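Local coordinates for protein putative anti-sigma factor antagonist TM1081 (Thermotoga maritima, PDB 3F43) that probably acts as an anti-sigma factor antagonist, a STAS-domain protein that could counteract an anti-sigma factor and so release a sigma factor from inhibition, at residues V23-N28 with D45-K50; E63-F68 with E97-L102. All blocks are in the same frame, centred on the assembly; numbering follows the deposited sequence.

Contact 1. Residues V23-N28 with D45-K50; sequences VILMPN and DEFLNK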
loop_
_atom_site.group_PDB
_atom_site.type_symbol
_atom_site.label_atom_id
_atom_site.label_comp_id
_atom_site.label_asym_id
_atom_site.label_seq_id
_atom_site.Cartn_x
_atom_site.Cartn_y
_atom_site.Cartn_z
ATOM N N VAL A 23 1.353 -7.014 21.119
ATOM C CA VAL A 23 1.992 -7.954 20.220
ATOM C C VAL A 23 3.192 -7.279 19.575
ATOM O O VAL A 23 3.047 -6.297 18.838
ATOM C CB VAL A 23 1.047 -8.488 19.139
ATOM C CG1 VAL A 23 1.780 -9.508 18.264
ATOM C CG2 VAL A 23 -0.247 -9.017 19.712
ATOM N N ILE A 24 4.389 -7.790 19.871
ATOM C CA ILE A 24 5.622 -7.221 19.339
ATOM C C ILE A 24 6.102 -8.143 18.215
ATOM O O ILE A 24 6.572 -9.287 18.459
ATOM C CB ILE A 24 6.695 -7.082 20.427
ATOM C CG1 ILE A 24 6.141 -6.322 21.653
ATOM C CG2 ILE A 24 7.960 -6.393 19.841
ATOM C CD1 ILE A 24 7.137 -6.170 22.813
ATOM N N LEU A 25 5.932 -7.663 16.985
ATOM C CA LEU A 25 6.312 -8.408 15.794
ATOM C C LEU A 25 7.743 -8.069 15.422
ATOM O O LEU A 25 8.091 -6.893 15.256
ATOM C CB LEU A 25 5.406 -8.044 14.605
ATOM C CG LEU A 25 3.901 -8.252 14.791
ATOM C CD1 LEU A 25 3.102 -7.617 13.607
ATOM C CD2 LEU A 25 3.567 -9.724 15.063
HETATM N N MSE A 26 8.559 -9.096 15.253
HETATM C CA MSE A 26 9.973 -8.917 14.943
HETATM C C MSE A 26 10.419 -9.735 13.723
HETATM O O MSE A 26 11.225 -10.659 13.849
HETATM C CB MSE A 26 10.818 -9.268 16.144
HETATM C CG MSE A 26 10.535 -8.388 17.388
HETATM SE SE MSE A 26 11.226 -9.026 19.052
HETATM C CE MSE A 26 9.931 -10.439 19.350
ATOM N N PRO A 27 9.905 -9.367 12.525
ATOM C CA PRO A 27 10.348 -10.104 11.317
ATOM C C PRO A 27 11.848 -10.034 11.179
ATOM O O PRO A 27 12.458 -8.984 11.379
ATOM C CB PRO A 27 9.639 -9.388 10.162
ATOM C CG PRO A 27 9.249 -8.046 10.730
ATOM C CD PRO A 27 8.951 -8.301 12.198
ATOM N N ASN A 28 12.459 -11.167 10.871
ATOM C CA ASN A 28 13.921 -11.248 10.885
ATOM C C ASN A 28 14.519 -11.257 9.486
ATOM O O ASN A 28 15.736 -11.382 9.330
ATOM C CB ASN A 28 14.412 -12.447 11.703
ATOM C CG ASN A 28 13.883 -13.757 11.214
ATOM O OD1 ASN A 28 13.317 -13.849 10.132
ATOM N ND2 ASN A 28 14.034 -14.797 12.041
ATOM N N ASP A 45 -4.886 -13.234 10.973
ATOM C CA ASP A 45 -5.405 -14.463 11.545
ATOM C C ASP A 45 -5.019 -14.687 13.001
ATOM O O ASP A 45 -5.855 -15.156 13.813
ATOM C CB ASP A 45 -4.968 -15.677 10.744
ATOM C CG ASP A 45 -5.619 -15.793 9.390
ATOM O OD1 ASP A 45 -6.639 -15.144 9.090
ATOM O OD2 ASP A 45 -5.101 -16.603 8.605
ATOM N N GLU A 46 -3.761 -14.414 13.342
ATOM C CA GLU A 46 -3.250 -14.678 14.681
ATOM C C GLU A 46 -3.568 -13.622 15.725
ATOM O O GLU A 46 -3.723 -13.950 16.894
ATOM C CB GLU A 46 -1.720 -14.851 14.635
ATOM C CG GLU A 46 -1.297 -16.024 13.803
ATOM C CD GLU A 46 -1.767 -17.358 14.366
ATOM O OE1 GLU A 46 -1.704 -17.560 15.601
ATOM O OE2 GLU A 46 -2.213 -18.210 13.579
ATOM N N PHE A 47 -3.640 -12.361 15.309
ATOM C CA PHE A 47 -3.737 -11.274 16.248
ATOM C C PHE A 47 -5.019 -10.455 16.022
ATOM O O PHE A 47 -5.883 -10.426 16.884
ATOM C CB PHE A 47 -2.463 -10.453 16.202
ATOM C CG PHE A 47 -1.220 -11.294 16.385
ATOM C CD1 PHE A 47 -1.055 -12.045 17.529
ATOM C CD2 PHE A 47 -0.273 -11.368 15.383
ATOM C CE1 PHE A 47 0.046 -12.861 17.682
ATOM C CE2 PHE A 47 0.833 -12.202 15.517
ATOM C CZ PHE A 47 0.988 -12.919 16.667
ATOM N N LEU A 48 -5.090 -9.740 14.900
ATOM C CA LEU A 48 -6.146 -8.734 14.730
ATOM C C LEU A 48 -7.530 -9.375 14.786
ATOM O O LEU A 48 -8.426 -8.868 15.455
ATOM C CB LEU A 48 -5.964 -7.948 13.433
ATOM C CG LEU A 48 -4.716 -7.083 13.367
ATOM C CD1 LEU A 48 -4.434 -6.473 11.989
ATOM C CD2 LEU A 48 -4.723 -5.987 14.434
ATOM N N ASN A 49 -7.712 -10.505 14.117
ATOM C CA ASN A 49 -9.022 -11.162 14.141
ATOM C C ASN A 49 -9.364 -11.871 15.449
ATOM O O ASN A 49 -10.508 -12.261 15.656
ATOM C CB ASN A 49 -9.180 -12.097 12.938
ATOM C CG ASN A 49 -9.141 -11.356 11.591
ATOM O OD1 ASN A 49 -9.294 -10.126 11.508
ATOM N ND2 ASN A 49 -8.937 -12.113 10.524
ATOM N N LYS A 50 -8.386 -11.981 16.345
ATOM C CA LYS A 50 -8.569 -12.531 17.681
ATOM C C LYS A 50 -8.623 -11.430 18.744
ATOM O O LYS A 50 -8.640 -11.742 19.929
ATOM C CB LYS A 50 -7.473 -13.532 18.018
ATOM C CG LYS A 50 -7.372 -14.693 17.041
ATOM C CD LYS A 50 -6.438 -15.768 17.517
ATOM C CE LYS A 50 -6.556 -17.030 16.675
ATOM N NZ LYS A 50 -5.515 -18.046 17.062
#
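Val23 and Leu25, on strand 22-25, hold the ring of Phe47 near the C-terminal end of helix 36-48 in a buried, purely apolar contact. Strand and helix are the first two elements of a beta-alpha-beta unit that strand 54-58 completes, parallel to 22-25, in the STAS domain. The main interaction is a CH-pi contact: Val23 CG1 stands almost exactly over the ring, 3.7 Å from the centroid of Phe47 and 4° off the normal. With chi1 at -178°, CG1 lies across from the backbone N of Val23, and this turns it onto the ring. The other branch, CG2, meets the ring at its CD1-CG side, 3.8 Å from Phe47 CD1. Leu25 adds one methyl from an oblique direction, its CD2 lying 3.7 Å from Phe47 CE2. On the opposite face the ring is covered from its own helix by Glu46 CB, centred 3.7 Å above the plane, so the phenyl is clamped between a strand methyl and a helix methylene. Tyr16 and Trp42 each meet Phe47 in an edge-to-face arrangement, which extends the aromatic cluster to strand 16-19 and along the helix. Backbone hydrogen bonds from Val23 to Lys54 and Phe56 tie its strand to 54-58. A serine in place of Phe47 would probably open a gap over Val23 CG1 and deprive Tyr16 and Trp42 of their aromatic partner. With 125 Å² buried between the segments, the chemistry is that of shape: dispersion and CH-pi contacts probably help set how the ring is turned, and no polar bond joins the two segments.

Contact 2. Residues E63-F68 with E97-L102; sequences ESIDSF and ERVLSL
Ile65 packs against Val99 and Leu100 of helix 94-102 just before helix 67-83 begins, an apolar contact between the approach to one helix and the flank of another. All three side chains are buried. Ile65 CD1 does most of the touching: it lies 3.7 Å from Val99 CG1 and 4.1 Å from Leu100 CD2, meeting two neighbouring residues of the helix with one methyl. Ile65 places CG1 between its backbone N and carbonyl carbon (chi1 54°), and the extended end of the chain carries CD1 to the helix. The side chains of Ile65 and Leu100 cross at about a right angle. Leu70 touches both Ile65 and Val99, and Val96 also meets the isoleucine, so the pair belongs to a larger apolar patch.

The polar interactions centre on Asp66, whose side chain sets off away from helix 94-102. Asp66 is the N-cap of helix 67-83; its OD1 accepts a weak capping bond from Phe68 N at 2.9 Å, bent to 120°, while OD2 takes the backbone N of Ile33. Next to this cap is Ser67, probably the serine that is phosphorylated, though it carries no phosphate in this structure; Ser67 packs on Val74 of the second subunit.

The chemistry divides by residue: Ile65 fixes the backbone to helix 94-102 through methyl packing, while Asp66, bonded at both oxygens, ties the helix start to another loop beside the probable phosphorylation site.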
loop_
_atom_site.group_PDB
_atom_site.type_symbol
_atom_site.label_atom_id
_atom_site.label_comp_id
_atom_site.label_asym_id
_atom_site.label_seq_id
_atom_site.Cartn_x
_atom_site.Cartn_y
_atom_site.Cartn_z
ATOM N N GLU A 63 15.565 -4.826 5.863
ATOM C CA GLU A 63 16.533 -3.999 5.125
ATOM C C GLU A 63 15.914 -2.882 4.288
ATOM O O GLU A 63 16.444 -1.771 4.213
ATOM C CB GLU A 63 17.441 -4.874 4.250
ATOM C CG GLU A 63 18.582 -4.127 3.506
ATOM C CD GLU A 63 19.348 -3.113 4.381
ATOM O OE1 GLU A 63 19.705 -3.460 5.537
ATOM O OE2 GLU A 63 19.586 -1.971 3.902
ATOM N N SER A 64 14.745 -3.160 3.729
ATOM C CA SER A 64 14.033 -2.208 2.895
ATOM C C SER A 64 12.572 -2.638 2.862
ATOM O O SER A 64 12.243 -3.773 3.198
ATOM C CB SER A 64 14.585 -2.203 1.468
ATOM O OG SER A 64 14.274 -3.420 0.823
ATOM N N ILE A 65 11.702 -1.712 2.494
ATOM C CA ILE A 65 10.310 -2.043 2.225
ATOM C C ILE A 65 9.955 -1.590 0.822
ATOM O O ILE A 65 10.566 -0.666 0.268
ATOM C CB ILE A 65 9.310 -1.427 3.233
ATOM C CG1 ILE A 65 9.513 0.085 3.315
ATOM C CG2 ILE A 65 9.434 -2.141 4.651
ATOM C CD1 ILE A 65 8.389 0.856 4.088
ATOM N N ASP A 66 8.962 -2.258 0.265
ATOM C CA ASP A 66 8.455 -1.973 -1.072
ATOM C C ASP A 66 6.974 -1.630 -1.001
ATOM O O ASP A 66 6.393 -1.522 0.107
ATOM C CB ASP A 66 8.838 -3.104 -2.067
ATOM C CG ASP A 66 8.038 -4.425 -1.898
ATOM O OD1 ASP A 66 7.032 -4.446 -1.166
ATOM O OD2 ASP A 66 8.464 -5.425 -2.579
ATOM N N SER A 67 6.329 -1.456 -2.161
ATOM C CA SER A 67 4.943 -1.015 -2.177
ATOM C C SER A 67 4.021 -2.045 -1.548
ATOM O O SER A 67 3.011 -1.690 -0.941
ATOM C CB SER A 67 4.486 -0.683 -3.597
ATOM O OG SER A 67 4.448 -1.827 -4.431
ATOM N N PHE A 68 4.371 -3.325 -1.690
ATOM C CA PHE A 68 3.580 -4.396 -1.092
ATOM C C PHE A 68 3.703 -4.443 0.400
ATOM O O PHE A 68 2.673 -4.573 1.100
ATOM C CB PHE A 68 3.929 -5.771 -1.723
ATOM C CG PHE A 68 3.239 -6.030 -3.021
ATOM C CD1 PHE A 68 3.495 -5.246 -4.133
ATOM C CD2 PHE A 68 2.351 -7.074 -3.139
ATOM C CE1 PHE A 68 2.834 -5.475 -5.319
ATOM C CE2 PHE A 68 1.720 -7.331 -4.333
ATOM C CZ PHE A 68 1.950 -6.531 -5.426
ATOM N N GLU A 97 13.016 4.430 6.723
ATOM C CA GLU A 97 12.510 5.712 7.195
ATOM C C GLU A 97 12.327 6.729 6.051
ATOM O O GLU A 97 11.433 7.568 6.106
ATOM C CB GLU A 97 13.422 6.307 8.278
ATOM C CG GLU A 97 13.011 7.725 8.703
ATOM C CD GLU A 97 11.522 7.831 9.121
ATOM O OE1 GLU A 97 11.061 6.923 9.861
ATOM O OE2 GLU A 97 10.816 8.807 8.699
ATOM N N ARG A 98 13.187 6.663 5.028
ATOM C CA ARG A 98 13.046 7.553 3.868
ATOM C C ARG A 98 11.737 7.281 3.134
ATOM O O ARG A 98 11.023 8.210 2.745
ATOM C CB ARG A 98 14.244 7.381 2.935
ATOM C CG ARG A 98 14.307 8.333 1.760
ATOM C CD ARG A 98 15.705 8.309 1.135
ATOM N NE ARG A 98 16.716 8.887 2.043
ATOM C CZ ARG A 98 17.694 8.225 2.683
ATOM N NH1 ARG A 98 17.885 6.908 2.547
ATOM N NH2 ARG A 98 18.512 8.901 3.480
ATOM N N VAL A 99 11.385 5.996 2.996
ATOM C CA VAL A 99 10.118 5.631 2.363
ATOM C C VAL A 99 8.955 6.104 3.243
ATOM O O VAL A 99 7.972 6.641 2.718
ATOM C CB VAL A 99 10.037 4.134 2.037
ATOM C CG1 VAL A 99 8.576 3.706 1.711
ATOM C CG2 VAL A 99 11.026 3.804 0.905
ATOM N N LEU A 100 9.064 5.906 4.567
ATOM C CA LEU A 100 7.985 6.287 5.510
ATOM C C LEU A 100 7.736 7.792 5.464
ATOM O O LEU A 100 6.613 8.242 5.567
ATOM C CB LEU A 100 8.319 5.832 6.940
ATOM C CG LEU A 100 8.401 4.327 7.202
ATOM C CD1 LEU A 100 8.859 4.048 8.667
ATOM C CD2 LEU A 100 7.087 3.591 6.889
ATOM N N SER A 101 8.815 8.554 5.311
ATOM C CA SER A 101 8.746 10.020 5.177
ATOM C C SER A 101 8.134 10.486 3.854
ATOM O O SER A 101 7.214 11.306 3.827
ATOM C CB SER A 101 10.151 10.605 5.317
ATOM O OG SER A 101 10.154 12.015 5.217
ATOM N N LEU A 102 8.678 9.970 2.759
ATOM C CA LEU A 102 8.241 10.401 1.452
ATOM C C LEU A 102 6.790 10.008 1.159
ATOM O O LEU A 102 6.121 10.692 0.357
ATOM C CB LEU A 102 9.189 9.919 0.350
ATOM C CG LEU A 102 10.536 10.602 0.218
ATOM C CD1 LEU A 102 11.299 9.975 -0.965
ATOM C CD2 LEU A 102 10.373 12.105 0.029
#

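Contact 1 closes along the chain before contact 2 opens, and the two lie on opposite sides of the chain's centre, within one STAS domain. Their centres are 20 Å apart and their nearest atoms about 7 Å apart, so they do not touch. Strand 54-58 is the covalent bridge: it pairs with strand 22-25 of contact 1, and the chain leaving it leads into segment 63-68. The predicted phosphoserine position, Ser67, belongs to contact 2 and not to contact 1. Residues of contact 2 also pack on the second subunit, which does not touch the segments of contact 1.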